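Allantoicase (Saccharomyces cerevisiae, PDB 1O59) catalyses the hydrolysis of allantoate to (S)-ureidoglycolate and urea, letting yeast use purines as secondary nitrogen sources when primary ones are limiting. Local coordinates at residues F24-I38 and I187-P199. Numbering follows the deposited sequence.
Sequences FKSIIISKNKAVDVI and IARFRLYGRVVPP
Val-35 and Gly-194 form a hydrogen-bonded antiparallel pair: Gly-194 N gives to Val-35 O at 2.9 Å, and Val-35 N gives back to Gly-194 O. Two residues on, Val-37 N gives to Leu-192 O at 3.0 Å. Leu-192 N finds its acceptor in a side chain: Asp-36, its CG anti to the backbone N (chi1 176°), lays OD1 3.0 Å from Leu-192 N, the donor coming from above the carboxylate plane, and OD1 also takes a weak bond from Ile-38 N. The other oxygen, OD2, accepts from a water that donates to Phe-190 O as well and is held at the guanidinium edge by Arg-191 NH1, which also bonds Gln-62 O. An alanine in place of Asp-36 would probably leave Leu-192 N without its acceptor and the water short of one of its three partners. At the far end a second water does similar work, giving to Lys-33 O and accepting from Val-196 N. In the one of two Arg-195 conformers described here, NH1 adds a weak bond to that water and also bonds Gly-216 O, and Lys-33 CB sits over the centre of the guanidinium, 3.7 Å from Arg-195 CZ. Apolar contacts lie on both faces of strand 186-196: Ile-38 CD1 makes a CH-pi contact over one face of the Phe-190 ring, on the side of Phe-190 and Leu-192, and Ile-28 CG2 touches Tyr-193 CG at 3.6 Å on the other. Strand 35-36 thus pairs with strand 186-196 of the first allantoicase repeat, whose Phe-190 and Leu-192 pack on Ile-177 of strand 176-182, while helix 21-31 puts Phe-24 and Ile-28 against Val-164 of strand 160-164.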
# COMPACT_ATOMS: atom_id res chain seq x y z
N PHE A 24 -14.34 -0.21 -5.83
CA PHE A 24 -13.37 0.74 -5.30
C PHE A 24 -11.93 0.35 -5.69
O PHE A 24 -11.16 1.16 -6.23
CB PHE A 24 -13.55 0.82 -3.78
CG PHE A 24 -12.59 1.73 -3.08
CD1 PHE A 24 -12.70 3.11 -3.21
CD2 PHE A 24 -11.59 1.22 -2.26
CE1 PHE A 24 -11.83 3.95 -2.57
CE2 PHE A 24 -10.70 2.06 -1.61
CZ PHE A 24 -10.82 3.43 -1.77
N LYS A 25 -11.58 -0.90 -5.43
CA LYS A 25 -10.23 -1.40 -5.74
C LYS A 25 -9.92 -1.35 -7.23
O LYS A 25 -8.78 -1.08 -7.64
CB LYS A 25 -10.06 -2.84 -5.22
CG LYS A 25 -9.86 -2.93 -3.68
CD LYS A 25 -10.29 -4.32 -3.15
CE LYS A 25 -9.48 -4.78 -1.89
NZ LYS A 25 -10.01 -6.11 -1.31
N SER A 26 -10.94 -1.61 -8.04
CA SER A 26 -10.85 -1.43 -9.48
C SER A 26 -10.33 -0.05 -9.87
O SER A 26 -9.50 0.09 -10.77
CB SER A 26 -12.23 -1.58 -10.10
OG SER A 26 -12.42 -2.88 -10.60
N ILE A 27 -10.89 0.97 -9.23
CA ILE A 27 -10.59 2.33 -9.61
C ILE A 27 -9.22 2.72 -9.06
O ILE A 27 -8.39 3.29 -9.76
CB ILE A 27 -11.73 3.24 -9.10
CG1 ILE A 27 -12.95 3.06 -10.02
CG2 ILE A 27 -11.28 4.69 -9.02
CD1 ILE A 27 -14.24 3.02 -9.32
N ILE A 28 -9.01 2.39 -7.80
CA ILE A 28 -7.76 2.73 -7.11
C ILE A 28 -6.55 2.06 -7.75
O ILE A 28 -5.58 2.72 -8.12
CB ILE A 28 -7.89 2.37 -5.59
CG1 ILE A 28 -8.96 3.26 -4.94
CG2 ILE A 28 -6.59 2.49 -4.88
CD1 ILE A 28 -8.72 4.80 -5.10
N ILE A 29 -6.66 0.76 -7.95
CA ILE A 29 -5.54 -0.06 -8.36
C ILE A 29 -5.47 -0.28 -9.86
O ILE A 29 -4.49 0.07 -10.48
CB ILE A 29 -5.60 -1.39 -7.63
CG1 ILE A 29 -5.50 -1.17 -6.13
CG2 ILE A 29 -4.48 -2.30 -8.08
CD1 ILE A 29 -6.02 -2.34 -5.29
N SER A 30 -6.50 -0.88 -10.44
CA SER A 30 -6.44 -1.24 -11.86
C SER A 30 -6.38 -0.00 -12.71
O SER A 30 -5.63 0.04 -13.69
CB SER A 30 -7.66 -2.10 -12.31
OG SER A 30 -7.98 -3.15 -11.40
N LYS A 31 -7.19 1.01 -12.39
CA LYS A 31 -7.24 2.20 -13.23
C LYS A 31 -6.14 3.19 -12.87
O LYS A 31 -5.44 3.69 -13.75
CB LYS A 31 -8.59 2.88 -13.16
CG LYS A 31 -9.70 2.09 -13.82
CD LYS A 31 -10.94 2.94 -14.07
CE LYS A 31 -12.22 2.11 -13.94
NZ LYS A 31 -13.37 2.74 -14.64
N ASN A 32 -5.97 3.47 -11.59
CA ASN A 32 -5.08 4.54 -11.21
C ASN A 32 -3.72 4.05 -10.73
O ASN A 32 -2.88 4.86 -10.40
CB ASN A 32 -5.75 5.46 -10.16
CG ASN A 32 -6.90 6.28 -10.74
OD1 ASN A 32 -6.70 7.37 -11.29
ND2 ASN A 32 -8.11 5.76 -10.60
N LYS A 33 -3.53 2.73 -10.69
CA LYS A 33 -2.23 2.13 -10.36
C LYS A 33 -1.72 2.62 -9.00
O LYS A 33 -0.52 2.86 -8.83
CB LYS A 33 -1.20 2.42 -11.46
CG LYS A 33 -1.71 2.26 -12.91
CD LYS A 33 -2.29 0.86 -13.24
CE LYS A 33 -2.81 0.78 -14.70
NZ LYS A 33 -3.04 -0.62 -15.15
N ALA A 34 -2.62 2.76 -8.04
CA ALA A 34 -2.29 3.40 -6.79
C ALA A 34 -2.07 2.43 -5.65
O ALA A 34 -2.57 1.30 -5.66
CB ALA A 34 -3.36 4.37 -6.43
N VAL A 35 -1.36 2.93 -4.64
CA VAL A 35 -1.03 2.20 -3.41
C VAL A 35 -1.18 3.14 -2.21
O VAL A 35 -1.26 4.36 -2.38
CB VAL A 35 0.42 1.68 -3.45
CG1 VAL A 35 0.63 0.70 -4.62
CG2 VAL A 35 1.43 2.86 -3.54
N ASP A 36 -1.23 2.58 -1.01
CA ASP A 36 -1.25 3.36 0.24
C ASP A 36 0.14 3.93 0.55
O ASP A 36 1.02 3.26 1.15
CB ASP A 36 -1.78 2.52 1.39
CG ASP A 36 -1.74 3.24 2.73
OD1 ASP A 36 -1.74 4.50 2.72
OD2 ASP A 36 -1.72 2.60 3.83
N VAL A 37 0.33 5.18 0.13
CA VAL A 37 1.64 5.79 0.15
C VAL A 37 2.04 6.27 1.55
O VAL A 37 3.18 6.69 1.74
CB VAL A 37 1.74 6.97 -0.84
CG1 VAL A 37 1.58 6.48 -2.29
CG2 VAL A 37 0.71 8.07 -0.49
N ILE A 38 1.09 6.25 2.51
CA ILE A 38 1.37 6.61 3.90
C ILE A 38 1.44 5.42 4.86
O ILE A 38 1.71 5.62 6.05
CB ILE A 38 0.36 7.63 4.46
CG1 ILE A 38 -1.06 7.03 4.53
CG2 ILE A 38 0.39 8.88 3.61
CD1 ILE A 38 -2.12 7.99 5.01
N ILE A 187 -9.98 8.10 15.30
CA ILE A 187 -9.90 7.43 14.02
C ILE A 187 -8.97 6.22 14.18
O ILE A 187 -7.84 6.35 14.65
CB ILE A 187 -9.35 8.38 12.93
CG1 ILE A 187 -10.31 9.57 12.68
CG2 ILE A 187 -9.11 7.61 11.62
CD1 ILE A 187 -9.69 10.68 11.82
N ALA A 188 -9.43 5.07 13.71
CA ALA A 188 -8.68 3.82 13.78
C ALA A 188 -7.58 3.78 12.71
O ALA A 188 -6.39 3.65 13.06
CB ALA A 188 -9.63 2.62 13.65
N ARG A 189 -7.96 3.94 11.44
CA ARG A 189 -7.01 3.84 10.33
C ARG A 189 -7.17 4.91 9.31
O ARG A 189 -8.30 5.36 9.02
CB ARG A 189 -7.11 2.50 9.60
CG ARG A 189 -6.62 1.28 10.40
CD ARG A 189 -5.16 1.32 10.76
NE ARG A 189 -4.78 0.09 11.49
CZ ARG A 189 -4.93 -0.11 12.80
NH1 ARG A 189 -5.40 0.84 13.60
NH2 ARG A 189 -4.55 -1.26 13.32
N PHE A 190 -6.04 5.28 8.71
CA PHE A 190 -6.03 6.22 7.56
C PHE A 190 -5.15 5.72 6.43
O PHE A 190 -3.93 5.64 6.59
CB PHE A 190 -5.59 7.61 8.03
CG PHE A 190 -5.46 8.65 6.92
CD1 PHE A 190 -6.37 8.71 5.84
CD2 PHE A 190 -4.44 9.60 6.99
CE1 PHE A 190 -6.24 9.68 4.84
CE2 PHE A 190 -4.33 10.59 6.01
CZ PHE A 190 -5.23 10.62 4.94
N ARG A 191 -5.76 5.36 5.31
CA ARG A 191 -5.04 4.97 4.10
C ARG A 191 -5.15 6.08 3.06
O ARG A 191 -6.23 6.60 2.86
CB ARG A 191 -5.68 3.71 3.49
CG ARG A 191 -6.00 2.57 4.45
CD ARG A 191 -4.84 2.16 5.32
NE ARG A 191 -5.08 0.95 6.12
CZ ARG A 191 -4.25 0.55 7.10
NH1 ARG A 191 -3.19 1.31 7.41
NH2 ARG A 191 -4.47 -0.57 7.78
N LEU A 192 -4.07 6.44 2.40
CA LEU A 192 -4.17 7.39 1.29
C LEU A 192 -3.54 6.83 0.00
O LEU A 192 -2.33 6.54 -0.05
CB LEU A 192 -3.57 8.76 1.66
CG LEU A 192 -4.02 9.87 0.70
CD1 LEU A 192 -5.48 10.31 0.91
CD2 LEU A 192 -3.10 11.03 0.80
N TYR A 193 -4.37 6.67 -1.03
CA TYR A 193 -3.93 6.04 -2.27
C TYR A 193 -3.38 7.02 -3.29
O TYR A 193 -4.08 8.00 -3.66
CB TYR A 193 -5.05 5.14 -2.89
CG TYR A 193 -5.45 4.08 -1.90
CD1 TYR A 193 -4.55 3.07 -1.56
CD2 TYR A 193 -6.68 4.12 -1.24
CE1 TYR A 193 -4.87 2.10 -0.62
CE2 TYR A 193 -7.01 3.16 -0.30
CZ TYR A 193 -6.09 2.15 -0.00
OH TYR A 193 -6.35 1.19 0.93
N GLY A 194 -2.17 6.76 -3.76
CA GLY A 194 -1.58 7.60 -4.81
C GLY A 194 -0.76 6.84 -5.84
O GLY A 194 -0.28 5.75 -5.58
N ARG A 195 -0.61 7.42 -7.03
CA ARG A 195 0.17 6.83 -8.09
C ARG A 195 1.55 7.34 -7.80
O ARG A 195 1.77 8.53 -7.77
CB ARG A 195 -0.34 7.26 -9.48
CG ARG A 195 0.01 6.32 -10.61
CD ARG A 195 1.49 6.26 -10.96
NE ARG A 195 1.72 5.25 -12.00
CZ ARG A 195 2.17 4.02 -11.81
NH1 ARG A 195 2.51 3.60 -10.61
NH2 ARG A 195 2.30 3.21 -12.85
N VAL A 196 2.49 6.42 -7.58
CA VAL A 196 3.83 6.78 -7.19
C VAL A 196 4.57 7.35 -8.38
O VAL A 196 4.43 6.88 -9.50
CB VAL A 196 4.62 5.56 -6.61
CG1 VAL A 196 6.08 5.93 -6.30
CG2 VAL A 196 3.94 5.03 -5.38
N VAL A 197 5.32 8.41 -8.10
CA VAL A 197 6.29 8.98 -9.02
C VAL A 197 7.67 8.40 -8.71
O VAL A 197 8.22 8.68 -7.63
CB VAL A 197 6.39 10.50 -8.85
CG1 VAL A 197 7.38 11.09 -9.86
CG2 VAL A 197 5.00 11.15 -8.99
N PRO A 198 8.25 7.63 -9.62
CA PRO A 198 9.61 7.14 -9.38
C PRO A 198 10.63 8.33 -9.34
O PRO A 198 10.44 9.35 -10.07
CB PRO A 198 9.88 6.23 -10.60
CG PRO A 198 8.96 6.77 -11.70
CD PRO A 198 7.73 7.24 -10.95
N PRO A 199 11.69 8.20 -8.53
CA PRO A 199 12.74 9.25 -8.43
C PRO A 199 13.82 9.13 -9.51
O PRO A 199 13.67 9.68 -10.61
CB PRO A 199 13.35 8.95 -7.04
CG PRO A 199 13.33 7.41 -6.98
CD PRO A 199 11.99 7.04 -7.66
O HOH W 1 1.88 3.61 -7.71
O HOH W 2 -1.93 3.52 6.36